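Local coordinates for acyl carrier protein (PDB 6LVU), which probably carries the growing acyl chain through the cycles of fatty acid biosynthesis, at residues S9-I14 against M48-E53; E29-D34 against K65-G70. One frame throughout, in Å; residues are numbered along the deposited sequence.

Contact 1. Residues S9-I14 against M48-E53. With ZN (zinc ion), chain E; ZN (zinc ion), chain C.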
loop_
_atom_site.group_PDB
_atom_site.type_symbol
_atom_site.label_atom_id
_atom_site.label_comp_id
_atom_site.label_asym_id
_atom_site.label_seq_id
_atom_site.Cartn_x
_atom_site.Cartn_y
_atom_site.Cartn_z
ATOM N N SER A 9 -1.950 -7.117 6.694
ATOM C CA SER A 9 -2.573 -6.504 7.868
ATOM C C SER A 9 -1.969 -5.140 8.168
ATOM O O SER A 9 -2.691 -4.181 8.465
ATOM C CB SER A 9 -2.436 -7.413 9.082
ATOM O OG SER A 9 -2.942 -6.741 10.226
ATOM N N LYS A 10 -0.638 -5.041 8.140
ATOM C CA LYS A 10 0.024 -3.767 8.425
ATOM C C LYS A 10 -0.192 -2.758 7.304
ATOM O O LYS A 10 -0.308 -1.549 7.558
ATOM C CB LYS A 10 1.516 -3.992 8.664
ATOM C CG LYS A 10 1.844 -4.805 9.946
ATOM C CD LYS A 10 3.373 -4.987 10.047
ATOM C CE LYS A 10 3.853 -5.301 11.446
ATOM N NZ LYS A 10 4.058 -6.756 11.645
ATOM N N VAL A 11 -0.190 -3.224 6.054
ATOM C CA VAL A 11 -0.479 -2.316 4.947
ATOM C C VAL A 11 -1.875 -1.749 5.108
ATOM O O VAL A 11 -2.125 -0.566 4.844
ATOM C CB VAL A 11 -0.313 -3.045 3.600
ATOM C CG1 VAL A 11 -1.092 -2.310 2.519
ATOM C CG2 VAL A 11 1.184 -3.165 3.223
ATOM N N LYS A 12 -2.800 -2.579 5.578
ATOM C CA LYS A 12 -4.191 -2.170 5.651
ATOM C C LYS A 12 -4.396 -1.141 6.753
ATOM O O LYS A 12 -5.118 -0.156 6.563
ATOM C CB LYS A 12 -5.062 -3.411 5.863
ATOM C CG LYS A 12 -6.460 -3.133 6.362
ATOM C CD LYS A 12 -7.264 -4.425 6.424
ATOM C CE LYS A 12 -6.701 -5.353 7.492
ATOM N NZ LYS A 12 -7.376 -6.679 7.516
ATOM N N SER A 13 -3.712 -1.314 7.886
ATOM C CA SER A 13 -3.819 -0.353 8.972
ATOM C C SER A 13 -3.247 0.996 8.558
ATOM O O SER A 13 -3.863 2.045 8.787
ATOM C CB SER A 13 -3.093 -0.898 10.207
ATOM O OG SER A 13 -3.803 -2.012 10.743
ATOM N N ILE A 14 -2.062 0.991 7.953
ATOM C CA ILE A 14 -1.449 2.244 7.532
ATOM C C ILE A 14 -2.351 2.966 6.540
ATOM O O ILE A 14 -2.549 4.179 6.641
ATOM C CB ILE A 14 -0.051 1.979 6.945
ATOM C CG1 ILE A 14 0.894 1.475 8.046
ATOM C CG2 ILE A 14 0.496 3.205 6.278
ATOM C CD1 ILE A 14 2.197 0.890 7.509
ATOM N N MET A 48 6.692 5.557 1.285
ATOM C CA MET A 48 7.749 5.827 2.253
ATOM C C MET A 48 7.373 5.314 3.635
ATOM O O MET A 48 8.242 4.876 4.399
ATOM C CB MET A 48 8.056 7.319 2.313
ATOM C CG MET A 48 9.358 7.685 1.631
ATOM S SD MET A 48 9.486 9.469 1.509
ATOM C CE MET A 48 8.097 9.777 0.427
ATOM N N ASP A 49 6.091 5.371 3.982
ATOM C CA ASP A 49 5.674 4.821 5.261
ATOM C C ASP A 49 5.811 3.301 5.264
ATOM O O ASP A 49 6.320 2.730 6.236
ATOM C CB ASP A 49 4.257 5.300 5.562
ATOM C CG ASP A 49 4.187 6.820 5.634
ATOM O OD1 ASP A 49 5.218 7.435 5.994
ATOM O OD2 ASP A 49 3.142 7.410 5.295
ATOM N N PHE A 50 5.437 2.639 4.155
ATOM C CA PHE A 50 5.694 1.204 4.011
ATOM C C PHE A 50 7.186 0.899 3.999
ATOM O O PHE A 50 7.624 -0.112 4.563
ATOM C CB PHE A 50 5.027 0.651 2.742
ATOM C CG PHE A 50 3.532 0.862 2.697
ATOM C CD1 PHE A 50 2.763 0.741 3.853
ATOM C CD2 PHE A 50 2.900 1.210 1.523
ATOM C CE1 PHE A 50 1.393 0.965 3.823
ATOM C CE2 PHE A 50 1.526 1.419 1.489
ATOM C CZ PHE A 50 0.775 1.298 2.630
ATOM N N GLU A 51 7.983 1.762 3.361
ATOM C CA GLU A 51 9.431 1.562 3.341
ATOM C C GLU A 51 10.002 1.528 4.753
ATOM O O GLU A 51 10.802 0.647 5.089
ATOM C CB GLU A 51 10.097 2.670 2.527
ATOM C CG GLU A 51 10.200 2.336 1.050
ATOM C CD GLU A 51 10.698 3.480 0.199
ATOM O OE1 GLU A 51 10.998 3.239 -0.990
ATOM O OE2 GLU A 51 10.818 4.617 0.707
ATOM N N SER A 52 9.572 2.461 5.601
ATOM C CA SER A 52 10.035 2.509 6.979
ATOM C C SER A 52 9.373 1.439 7.835
ATOM O O SER A 52 9.945 1.015 8.840
ATOM C CB SER A 52 9.769 3.899 7.558
ATOM O OG SER A 52 9.627 3.856 8.962
ATOM N N GLU A 53 8.167 1.006 7.474
ATOM C CA GLU A 53 7.483 -0.014 8.259
ATOM C C GLU A 53 8.175 -1.378 8.149
ATOM O O GLU A 53 8.353 -2.076 9.152
ATOM C CB GLU A 53 6.023 -0.086 7.813
ATOM C CG GLU A 53 5.133 -0.924 8.671
ATOM C CD GLU A 53 4.930 -0.327 10.056
ATOM O OE1 GLU A 53 4.661 -1.108 10.993
ATOM O OE2 GLU A 53 5.038 0.917 10.215
HETATM ZN ZN ZN E . 5.030 9.435 5.332
HETATM ZN ZN ZN C . 3.752 -0.313 12.702
HETATM O O HOH W 1 5.240 0.876 13.881
HETATM O O HOH W 2 2.969 9.764 6.302
#
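Phe-50 reaches Ile-14 and Val-11 because its ring leaves the backbone anti to the carbonyl carbon (chi1 -58°), which brings the CE1 and CZ end of the ring up to helix 4-19. Ile-14 answers with CG2 anti to its own backbone N, which sets that methyl 3.4 Å from Phe-50 CE1, at an oblique angle to the ring. The two side chains pass alongside one another, pointing opposite ways, and Ile-14 CD1 lies 3.7 Å from Phe-50 CD1. The side chain of Val-11 crosses that of Phe-50 at about a right angle: its CG2 stands over one face, displaced toward the rim, while CG1 lies 4.1 Å from Phe-50 CZ. Beyond the ring, Ile-14 CD1 rests on the aliphatic part of Glu-53, 3.6 Å from CG. The bend of Glu-53 at chi2 (67°) turns its carboxylate to a zinc ion, bound by OE1 at 2.1 Å. A second zinc ion is held by Asp-49 OD1 at 2.1 Å together with Asp-45. Lys-10 NZ, 5.7 Å from Glu-53 OE1, is engaged instead in a salt bridge with Glu-6. An alanine in place of Phe-50 would probably leave Ile-14 and Val-11 without the ring they lean on and open a gap between the two helices. Ile-72 and Ile-76 of helix 69-79 also touch Val-11 and Phe-50, making this part of the bundle's hydrophobic core. The helices, their local axes inclined at 139°, are thus joined by apolar contacts, while Asp-49 and Glu-53 each bind a zinc ion through one carboxylate oxygen at the margin.

Contact 2. Residues E29-D34 against K65-G70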
loop_
_atom_site.group_PDB
_atom_site.type_symbol
_atom_site.label_atom_id
_atom_site.label_comp_id
_atom_site.label_asym_id
_atom_site.label_seq_id
_atom_site.Cartn_x
_atom_site.Cartn_y
_atom_site.Cartn_z
ATOM N N GLU A 29 -7.977 -6.398 -3.643
ATOM C CA GLU A 29 -8.408 -5.972 -4.975
ATOM C C GLU A 29 -8.693 -4.483 -5.081
ATOM O O GLU A 29 -8.981 -4.012 -6.184
ATOM C CB GLU A 29 -9.677 -6.720 -5.414
ATOM C CG GLU A 29 -9.496 -8.187 -5.791
ATOM C CD GLU A 29 -9.119 -9.058 -4.616
ATOM O OE1 GLU A 29 -9.734 -8.910 -3.524
ATOM O OE2 GLU A 29 -8.202 -9.893 -4.793
ATOM N N ALA A 30 -8.668 -3.755 -3.968
ATOM C CA ALA A 30 -9.040 -2.343 -3.973
ATOM C C ALA A 30 -7.991 -1.514 -4.706
ATOM O O ALA A 30 -6.793 -1.621 -4.429
ATOM C CB ALA A 30 -9.213 -1.834 -2.538
ATOM N N LYS A 31 -8.442 -0.683 -5.639
ATOM C CA LYS A 31 -7.559 0.264 -6.304
ATOM C C LYS A 31 -7.414 1.487 -5.405
ATOM O O LYS A 31 -8.404 1.974 -4.844
ATOM C CB LYS A 31 -8.149 0.623 -7.670
ATOM C CG LYS A 31 -8.313 -0.634 -8.539
ATOM C CD LYS A 31 -9.228 -0.452 -9.744
ATOM C CE LYS A 31 -8.477 -0.338 -11.044
ATOM N NZ LYS A 31 -7.644 0.890 -11.127
ATOM N N LEU A 32 -6.172 1.946 -5.209
ATOM C CA LEU A 32 -5.950 3.071 -4.301
ATOM C C LEU A 32 -6.801 4.265 -4.708
ATOM O O LEU A 32 -7.550 4.816 -3.893
ATOM C CB LEU A 32 -4.473 3.475 -4.274
ATOM C CG LEU A 32 -3.329 2.635 -3.693
ATOM C CD1 LEU A 32 -3.738 1.848 -2.443
ATOM C CD2 LEU A 32 -2.766 1.721 -4.769
ATOM N N ILE A 33 -6.701 4.675 -5.965
ATOM C CA ILE A 33 -7.413 5.861 -6.421
ATOM C C ILE A 33 -8.899 5.562 -6.573
ATOM O O ILE A 33 -9.742 6.148 -5.890
ATOM C CB ILE A 33 -6.796 6.375 -7.729
ATOM C CG1 ILE A 33 -5.296 6.614 -7.510
ATOM C CG2 ILE A 33 -7.525 7.652 -8.204
ATOM C CD1 ILE A 33 -4.637 7.514 -8.543
ATOM N N ASP A 34 -9.238 4.603 -7.436
ATOM C CA ASP A 34 -10.624 4.455 -7.862
ATOM C C ASP A 34 -11.535 4.044 -6.713
ATOM O O ASP A 34 -12.670 4.522 -6.618
ATOM C CB ASP A 34 -10.704 3.439 -8.994
ATOM C CG ASP A 34 -10.787 4.095 -10.359
ATOM O OD1 ASP A 34 -11.351 3.469 -11.290
ATOM O OD2 ASP A 34 -10.289 5.237 -10.497
ATOM N N LYS A 65 3.424 1.310 -11.542
ATOM C CA LYS A 65 2.740 0.046 -11.741
ATOM C C LYS A 65 1.821 -0.312 -10.588
ATOM O O LYS A 65 0.929 -1.147 -10.771
ATOM C CB LYS A 65 3.777 -1.057 -11.973
ATOM C CG LYS A 65 4.717 -0.690 -13.108
ATOM C CD LYS A 65 5.916 -1.606 -13.234
ATOM C CE LYS A 65 6.879 -1.070 -14.307
ATOM N NZ LYS A 65 8.302 -1.121 -13.854
ATOM N N ILE A 66 1.962 0.354 -9.445
ATOM C CA ILE A 66 1.198 0.000 -8.255
ATOM C C ILE A 66 -0.209 0.561 -8.400
ATOM O O ILE A 66 -0.418 1.773 -8.344
ATOM C CB ILE A 66 1.874 0.503 -6.980
ATOM C CG1 ILE A 66 3.192 -0.241 -6.761
ATOM C CG2 ILE A 66 0.974 0.263 -5.798
ATOM C CD1 ILE A 66 4.033 0.371 -5.706
ATOM N N SER A 67 -1.183 -0.328 -8.563
ATOM C CA SER A 67 -2.565 0.066 -8.779
ATOM C C SER A 67 -3.485 -0.317 -7.633
ATOM O O SER A 67 -4.369 0.462 -7.278
ATOM C CB SER A 67 -3.074 -0.568 -10.081
ATOM O OG SER A 67 -4.422 -0.226 -10.325
ATOM N N THR A 68 -3.268 -1.467 -7.003
ATOM C CA THR A 68 -4.144 -1.974 -5.955
ATOM C C THR A 68 -3.380 -2.174 -4.651
ATOM O O THR A 68 -2.147 -2.099 -4.598
ATOM C CB THR A 68 -4.772 -3.313 -6.343
ATOM O OG1 THR A 68 -3.738 -4.295 -6.436
ATOM C CG2 THR A 68 -5.493 -3.210 -7.653
ATOM N N VAL A 69 -4.144 -2.448 -3.593
ATOM C CA VAL A 69 -3.547 -2.799 -2.311
ATOM C C VAL A 69 -2.697 -4.055 -2.451
ATOM O O VAL A 69 -1.586 -4.129 -1.920
ATOM C CB VAL A 69 -4.647 -2.978 -1.248
ATOM C CG1 VAL A 69 -4.077 -3.577 0.031
ATOM C CG2 VAL A 69 -5.315 -1.663 -0.969
ATOM N N GLY A 70 -3.202 -5.048 -3.190
ATOM C CA GLY A 70 -2.449 -6.275 -3.398
ATOM C C GLY A 70 -1.114 -6.047 -4.076
ATOM O O GLY A 70 -0.146 -6.763 -3.796
#
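Leu-32 leans its branched end over the bend at Ser-67, Thr-68 and Val-69, filling the hollow beside that backbone. Its CD2 methyl comes to 3.2 Å from Ser-67 O and 4.1 Å from Ile-66 CG2, while CD1 meets Val-69 CG2 as the two side chains cross at about a right angle. The same Val-69 methyl lies 4.2 Å from Ala-30 CB, so it fills a shallow notch formed by Ala-30 and Leu-32. Between these two residues the backbone of Lys-31 pairs with that of Thr-68 in a single beta bridge. Val-69 N donates to Ala-30 O at 2.9 Å, and Leu-32 N donates to Ser-67 O at 3.1 Å. Thr-68 CA adds a CA-H...O contact to Ala-30 O at 3.1 Å, fitting the threonine closely against the opposing loop backbone. Thr-68 CB and CG2 lie against that same carbonyl oxygen, Ala-30 O, with CB the nearer, so the side chain makes a small bump beside the bridge. Its OG1 sits between the backbone N and the carbonyl carbon (chi1 66°), where it caps Asp-71 N, and CG2 is left to rest against Lys-31 CG at 3.9 Å. Thr-68 is therefore the N-cap of helix 69-79, and the bridge pins the loop to the start of that helix. Leu-32 and Val-69 both pack on Ile-15 of helix 4-19, and Val-69 also on Phe-8 and Val-11. Leu-32 further touches Ile-72, placing the long loop that leads to helix 42-54 against both the first helix and the beginning of the last.

From the N terminus, helix 4-19 supplies residues 9-14, and contact 1 closes the chain when helix 42-54 returns to them at 48-53. The long loop between those helices passes through 29-34 on the way, and contact 2 closes later, when 65-70 reaches that loop at the start of helix 69-79. The two closures therefore cross, their segments alternating along the sequence. Their centres lie 14 Å apart on opposite sides of the chain's centre, yet they meet where Val-11 CG1 packs against Val-69 CG1. Together they tie the first helix to helix 42-54, and the intervening loop to the last helix.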